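Local atomic coordinates of beta sliding clamp (Borrelia burgdorferi, PDB entry 6DJ8), a protein that probably tethers DNA polymerases and other proteins to DNA and gives them processivity, as one half of a ring-shaped head-to-tail homodimer that encircles the duplex. Residues Leu281-Ile286 and Asp332-Tyr337; Ser361-Gln366 and Leu373-Pro378. All blocks are in the same frame, centred on the assembly; numbering follows the deposited sequence.

Contact 1 of 2, residues Leu281-Ile286 and Asp332-Tyr337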
loop_
_atom_site.group_PDB
_atom_site.type_symbol
_atom_site.label_atom_id
_atom_site.label_comp_id
_atom_site.label_asym_id
_atom_site.label_seq_id
_atom_site.Cartn_x
_atom_site.Cartn_y
_atom_site.Cartn_z
ATOM N N LEU A 281 -7.905 6.046 -34.900
ATOM C CA LEU A 281 -8.428 4.836 -34.277
ATOM C C LEU A 281 -7.231 4.091 -33.710
ATOM O O LEU A 281 -6.316 3.741 -34.463
ATOM C CB LEU A 281 -9.173 3.955 -35.281
ATOM C CG LEU A 281 -9.936 2.782 -34.666
ATOM C CD1 LEU A 281 -11.089 3.276 -33.816
ATOM C CD2 LEU A 281 -10.435 1.835 -35.729
ATOM N N VAL A 282 -7.208 3.895 -32.389
ATOM C CA VAL A 282 -6.028 3.372 -31.701
ATOM C C VAL A 282 -6.407 2.157 -30.867
ATOM O O VAL A 282 -7.446 2.145 -30.196
ATOM C CB VAL A 282 -5.364 4.431 -30.798
ATOM C CG1 VAL A 282 -4.008 3.920 -30.306
ATOM C CG2 VAL A 282 -5.215 5.756 -31.542
ATOM N N SER A 283 -5.552 1.143 -30.900
ATOM C CA SER A 283 -5.738 -0.028 -30.060
ATOM C C SER A 283 -5.563 0.361 -28.593
ATOM O O SER A 283 -4.540 0.938 -28.216
ATOM C CB SER A 283 -4.742 -1.110 -30.473
ATOM O OG SER A 283 -4.552 -2.054 -29.442
ATOM N N LEU A 284 -6.570 0.041 -27.767
ATOM C CA LEU A 284 -6.642 0.567 -26.401
ATOM C C LEU A 284 -5.559 -0.013 -25.502
ATOM O O LEU A 284 -4.882 0.726 -24.779
ATOM C CB LEU A 284 -8.026 0.295 -25.802
ATOM C CG LEU A 284 -8.348 0.936 -24.442
ATOM C CD1 LEU A 284 -8.298 2.460 -24.506
ATOM C CD2 LEU A 284 -9.700 0.447 -23.925
ATOM N N GLY A 285 -5.407 -1.341 -25.497
ATOM C CA GLY A 285 -4.427 -1.958 -24.616
ATOM C C GLY A 285 -3.015 -1.467 -24.876
ATOM O O GLY A 285 -2.248 -1.217 -23.944
ATOM N N ILE A 286 -2.662 -1.300 -26.148
ATOM C CA ILE A 286 -1.326 -0.823 -26.491
ATOM C C ILE A 286 -1.180 0.654 -26.152
ATOM O O ILE A 286 -0.127 1.093 -25.667
ATOM C CB ILE A 286 -1.021 -1.136 -27.964
ATOM C CG1 ILE A 286 -0.645 -2.617 -28.075
ATOM C CG2 ILE A 286 0.107 -0.256 -28.486
ATOM C CD1 ILE A 286 -1.262 -3.330 -29.208
ATOM N N ASP A 332 0.693 0.661 -37.270
ATOM C CA ASP A 332 -0.165 -0.414 -37.748
ATOM C C ASP A 332 0.275 -1.745 -37.136
ATOM O O ASP A 332 1.477 -1.994 -37.001
ATOM C CB ASP A 332 -0.109 -0.473 -39.277
ATOM C CG ASP A 332 -0.943 -1.598 -39.856
ATOM O OD1 ASP A 332 -0.443 -2.741 -39.933
ATOM O OD2 ASP A 332 -2.105 -1.337 -40.225
ATOM N N PRO A 333 -0.661 -2.624 -36.739
ATOM C CA PRO A 333 -2.126 -2.644 -36.884
ATOM C C PRO A 333 -2.803 -2.019 -35.672
ATOM O O PRO A 333 -3.967 -2.253 -35.418
ATOM C CB PRO A 333 -2.451 -4.136 -37.022
ATOM C CG PRO A 333 -1.485 -4.796 -36.057
ATOM C CD PRO A 333 -0.259 -3.891 -36.089
ATOM N N ASN A 334 -2.050 -1.233 -34.908
ATOM C CA ASN A 334 -2.549 -0.621 -33.680
ATOM C C ASN A 334 -2.976 0.833 -33.832
ATOM O O ASN A 334 -3.413 1.437 -32.842
ATOM C CB ASN A 334 -1.485 -0.713 -32.584
ATOM C CG ASN A 334 -1.006 -2.122 -32.366
ATOM O OD1 ASN A 334 -1.817 -3.033 -32.200
ATOM N ND2 ASN A 334 0.316 -2.321 -32.376
ATOM N N TYR A 335 -2.853 1.417 -35.022
ATOM C CA TYR A 335 -3.115 2.843 -35.166
ATOM C C TYR A 335 -3.509 3.161 -36.600
ATOM O O TYR A 335 -2.804 2.777 -37.537
ATOM C CB TYR A 335 -1.871 3.643 -34.758
ATOM C CG TYR A 335 -1.886 5.104 -35.132
ATOM C CD1 TYR A 335 -2.448 6.055 -34.280
ATOM C CD2 TYR A 335 -1.309 5.543 -36.314
ATOM C CE1 TYR A 335 -2.447 7.399 -34.610
ATOM C CE2 TYR A 335 -1.309 6.876 -36.658
ATOM C CZ TYR A 335 -1.877 7.804 -35.807
ATOM O OH TYR A 335 -1.874 9.140 -36.160
ATOM N N LEU A 336 -4.619 3.875 -36.764
ATOM C CA LEU A 336 -5.078 4.367 -38.058
ATOM C C LEU A 336 -5.373 5.849 -37.898
ATOM O O LEU A 336 -5.873 6.276 -36.851
ATOM C CB LEU A 336 -6.341 3.637 -38.561
ATOM C CG LEU A 336 -6.312 2.138 -38.891
ATOM C CD1 LEU A 336 -6.182 1.265 -37.645
ATOM C CD2 LEU A 336 -7.550 1.745 -39.677
ATOM N N TYR A 337 -5.046 6.632 -38.919
ATOM C CA TYR A 337 -5.208 8.076 -38.847
ATOM C C TYR A 337 -5.589 8.653 -40.198
ATOM O O TYR A 337 -4.990 8.300 -41.215
ATOM C CB TYR A 337 -3.936 8.769 -38.415
ATOM C CG TYR A 337 -4.094 10.254 -38.237
ATOM C CD1 TYR A 337 -4.957 10.759 -37.271
ATOM C CD2 TYR A 337 -3.364 11.154 -39.012
ATOM C CE1 TYR A 337 -5.092 12.106 -37.071
ATOM C CE2 TYR A 337 -3.493 12.518 -38.820
ATOM C CZ TYR A 337 -4.358 12.982 -37.831
ATOM O OH TYR A 337 -4.507 14.326 -37.606
#
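In the C-terminal domain of the clamp, Leu281-Ser283 pairs antiparallel with Tyr335-Leu336, which belong to the outermost strand at this end of a sheet within the chain. Leu281 and Leu336 form a hydrogen-bonded pair: Leu281 N reaches Leu336 O at 2.8 Å, and Leu336 N returns to Leu281 O. One step on, Val282 and Tyr335 form a non-hydrogen-bonded pair. A third backbone bond, Ser283 N to Asn334 O (2.9 Å), is almost straight at hydrogen (172°); it extends the pairing up to the start of helix 284-294.

The leucines share one face, which is the more open one, and meet through their CB atoms at 4.3 Å. Val282 and Tyr335 lie on the buried face. There Val282 CG2 sits near the ring plane of Tyr335, touching its edge at CD1 (3.9 Å). Branching at CB suits Val282 to an extended strand, while the long tyrosine hydrogen-bonds through OH to Ser309 O, which gives the phenol a polar partner inside the domain.

Asn334 follows Pro333, whose preceding peptide bond is cis, in the loop that leads into the strand. With CG anti to its own carbonyl carbon (chi1 -54°), the Asn334 side chain crosses that of Ile286 at about a right angle, and the contact is tight: Ile286 CD1 lies 3.1 Å from Asn334 OD1.

Contact 2 of 2, residues Ser361-Gln366 and Leu373-Pro378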
loop_
_atom_site.group_PDB
_atom_site.type_symbol
_atom_site.label_atom_id
_atom_site.label_comp_id
_atom_site.label_asym_id
_atom_site.label_seq_id
_atom_site.Cartn_x
_atom_site.Cartn_y
_atom_site.Cartn_z
ATOM N N SER A 361 -12.149 -2.641 -27.713
ATOM C CA SER A 361 -10.822 -3.020 -28.189
ATOM C C SER A 361 -10.052 -1.808 -28.694
ATOM O O SER A 361 -8.834 -1.715 -28.504
ATOM C CB SER A 361 -10.942 -4.058 -29.306
ATOM O OG SER A 361 -9.753 -4.818 -29.423
ATOM N N LYS A 362 -10.741 -0.888 -29.364
ATOM C CA LYS A 362 -10.134 0.297 -29.941
ATOM C C LYS A 362 -10.805 1.542 -29.377
ATOM O O LYS A 362 -11.900 1.481 -28.818
ATOM C CB LYS A 362 -10.238 0.261 -31.471
ATOM C CG LYS A 362 -9.690 -1.041 -32.058
ATOM C CD LYS A 362 -9.072 -0.841 -33.429
ATOM C CE LYS A 362 -8.424 -2.133 -33.948
ATOM N NZ LYS A 362 -6.931 -2.155 -33.679
ATOM N N ILE A 363 -10.136 2.681 -29.527
ATOM C CA ILE A 363 -10.666 3.962 -29.081
ATOM C C ILE A 363 -10.565 4.963 -30.225
ATOM O O ILE A 363 -9.568 4.986 -30.956
ATOM C CB ILE A 363 -9.922 4.462 -27.825
ATOM C CG1 ILE A 363 -10.536 5.757 -27.308
ATOM C CG2 ILE A 363 -8.449 4.657 -28.120
ATOM C CD1 ILE A 363 -9.868 6.283 -26.019
ATOM N N GLU A 364 -11.600 5.786 -30.388
ATOM C CA GLU A 364 -11.561 6.860 -31.372
ATOM C C GLU A 364 -11.055 8.126 -30.695
ATOM O O GLU A 364 -11.518 8.484 -29.608
ATOM C CB GLU A 364 -12.945 7.106 -31.984
ATOM C CG GLU A 364 -13.701 5.851 -32.385
ATOM C CD GLU A 364 -15.141 6.153 -32.797
ATOM O OE1 GLU A 364 -15.923 6.579 -31.923
ATOM O OE2 GLU A 364 -15.490 5.956 -33.973
ATOM N N ILE A 365 -10.082 8.778 -31.324
ATOM C CA ILE A 365 -9.537 10.049 -30.857
ATOM C C ILE A 365 -9.616 11.008 -32.037
ATOM O O ILE A 365 -8.962 10.789 -33.069
ATOM C CB ILE A 365 -8.101 9.927 -30.349
ATOM C CG1 ILE A 365 -8.032 8.921 -29.196
ATOM C CG2 ILE A 365 -7.591 11.299 -29.919
ATOM C CD1 ILE A 365 -6.619 8.487 -28.843
ATOM N N GLN A 366 -10.430 12.051 -31.900
ATOM C CA GLN A 366 -10.707 12.976 -32.987
ATOM C C GLN A 366 -10.548 14.399 -32.475
ATOM O O GLN A 366 -10.755 14.673 -31.288
ATOM C CB GLN A 366 -12.114 12.761 -33.522
ATOM C CG GLN A 366 -12.401 11.312 -33.847
ATOM C CD GLN A 366 -13.847 11.068 -34.200
ATOM O OE1 GLN A 366 -14.678 11.968 -34.116
ATOM N NE2 GLN A 366 -14.153 9.848 -34.618
ATOM N N LEU A 373 -9.756 17.710 -27.846
ATOM C CA LEU A 373 -9.631 16.310 -28.213
ATOM C C LEU A 373 -10.874 15.564 -27.742
ATOM O O LEU A 373 -11.294 15.710 -26.588
ATOM C CB LEU A 373 -8.376 15.718 -27.567
ATOM C CG LEU A 373 -7.670 14.551 -28.231
ATOM C CD1 LEU A 373 -7.065 15.028 -29.520
ATOM C CD2 LEU A 373 -6.596 13.995 -27.313
ATOM N N LYS A 374 -11.461 14.768 -28.626
ATOM C CA LYS A 374 -12.653 14.000 -28.300
ATOM C C LYS A 374 -12.325 12.518 -28.290
ATOM O O LYS A 374 -11.754 11.994 -29.255
ATOM C CB LYS A 374 -13.786 14.272 -29.287
ATOM C CG LYS A 374 -15.003 13.381 -29.064
ATOM C CD LYS A 374 -16.209 13.903 -29.858
ATOM C CE LYS A 374 -16.301 13.256 -31.233
ATOM N NZ LYS A 374 -16.336 11.771 -31.164
ATOM N N LEU A 375 -12.670 11.858 -27.191
ATOM C CA LEU A 375 -12.483 10.425 -27.028
ATOM C C LEU A 375 -13.829 9.734 -26.995
ATOM O O LEU A 375 -14.720 10.154 -26.253
ATOM C CB LEU A 375 -11.737 10.103 -25.728
ATOM C CG LEU A 375 -10.226 10.229 -25.625
ATOM C CD1 LEU A 375 -9.744 11.532 -26.183
ATOM C CD2 LEU A 375 -9.778 10.049 -24.116
ATOM N N SER A 376 -13.952 8.647 -27.748
ATOM C CA SER A 376 -15.179 7.877 -27.766
ATOM C C SER A 376 -14.867 6.441 -28.151
ATOM O O SER A 376 -13.792 6.130 -28.678
ATOM C CB SER A 376 -16.185 8.479 -28.749
ATOM O OG SER A 376 -15.578 8.624 -30.018
ATOM N N GLU A 377 -15.841 5.575 -27.904
ATOM C CA GLU A 377 -15.878 4.169 -28.275
ATOM C C GLU A 377 -16.577 4.032 -29.623
ATOM O O GLU A 377 -17.577 4.717 -29.868
ATOM C CB GLU A 377 -16.620 3.347 -27.221
ATOM C CG GLU A 377 -15.834 3.126 -25.937
ATOM C CD GLU A 377 -16.649 2.484 -24.812
ATOM O OE1 GLU A 377 -17.880 2.681 -24.779
ATOM O OE2 GLU A 377 -16.055 1.797 -23.948
ATOM N N PRO A 378 -16.028 3.206 -30.518
ATOM C CA PRO A 378 -16.733 2.909 -31.772
ATOM C C PRO A 378 -18.091 2.290 -31.484
ATOM O O PRO A 378 -18.235 1.447 -30.597
ATOM C CB PRO A 378 -15.805 1.923 -32.495
ATOM C CG PRO A 378 -14.428 2.271 -31.990
ATOM C CD PRO A 378 -14.679 2.608 -30.534
#
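Glu364 reaches across the beta hairpin of strands 362-367 and 373-376 to Ser376, its partner in a hydrogen-bonded antiparallel pair. Its CB lies 3.5 Å from Ser376 O, the carbonyl that also accepts the Glu364 N-H. CG is anti to the carbonyl carbon of Glu364 (chi1 -45°) and, in one of the two conformers of Pro378, lies 3.7 Å from Pro378 CG. CD comes within 3.7 Å of Ser376 OG, and at the tip OE1 accepts a 2.8 Å bond from that same Ser376 OG. The hydroxyl meets OE1 on its anti side, 34° out of the carboxylate plane. Glu377 O also approaches Glu364 OE1, at 3.2 Å, but both are acceptors and no bond forms, which leaves Ser376 OG as the donor to OE1 across the hairpin. A small serine suits this place: its OG, set between its own backbone N and carbonyl carbon (chi1 53°), can turn back to the carboxylate.

Farther along the same face, Gln366 and Lys374 lie side by side and point the same way. Lys374 NZ comes within 3.4 Å of Gln366 OE1, a weak bond between long, flexible chains that suit a partly exposed surface.

The other face is apolar. Ile365 CG2 touches Leu373 CG at 3.7 Å, and Ile363 CD1 packs on Leu375 CG. Helix 348-355 covers this side, with Ile355 against Ile363 and Leu375, and Phe351 against Ile365. The hairpin itself runs between strand 278-283 and strand 383-387.

Overall arrangement
Both contacts lie in the C-terminal-domain part of an antiparallel sheet shared with the central domain, in series along the chain, their centres about 10 Å apart. Strands 278-283 and 362-367 are neighbours and join them: Val282 O and Ile363 N are probably hydrogen-bonded at 2.8 Å. Contact 1 pairs strands distant in sequence at the sheet's margin, buries less surface (340 Å² against 547 Å²) and relies on backbone bonds. Contact 2, a hairpin farther inside the sheet, adds one firm side-chain hydrogen bond and a weak one. Each has a buried, mainly apolar side, aromatic on aliphatic in contact 1, isoleucine on leucine in contact 2. Lys362 links them through a weak bond to Pro333 O.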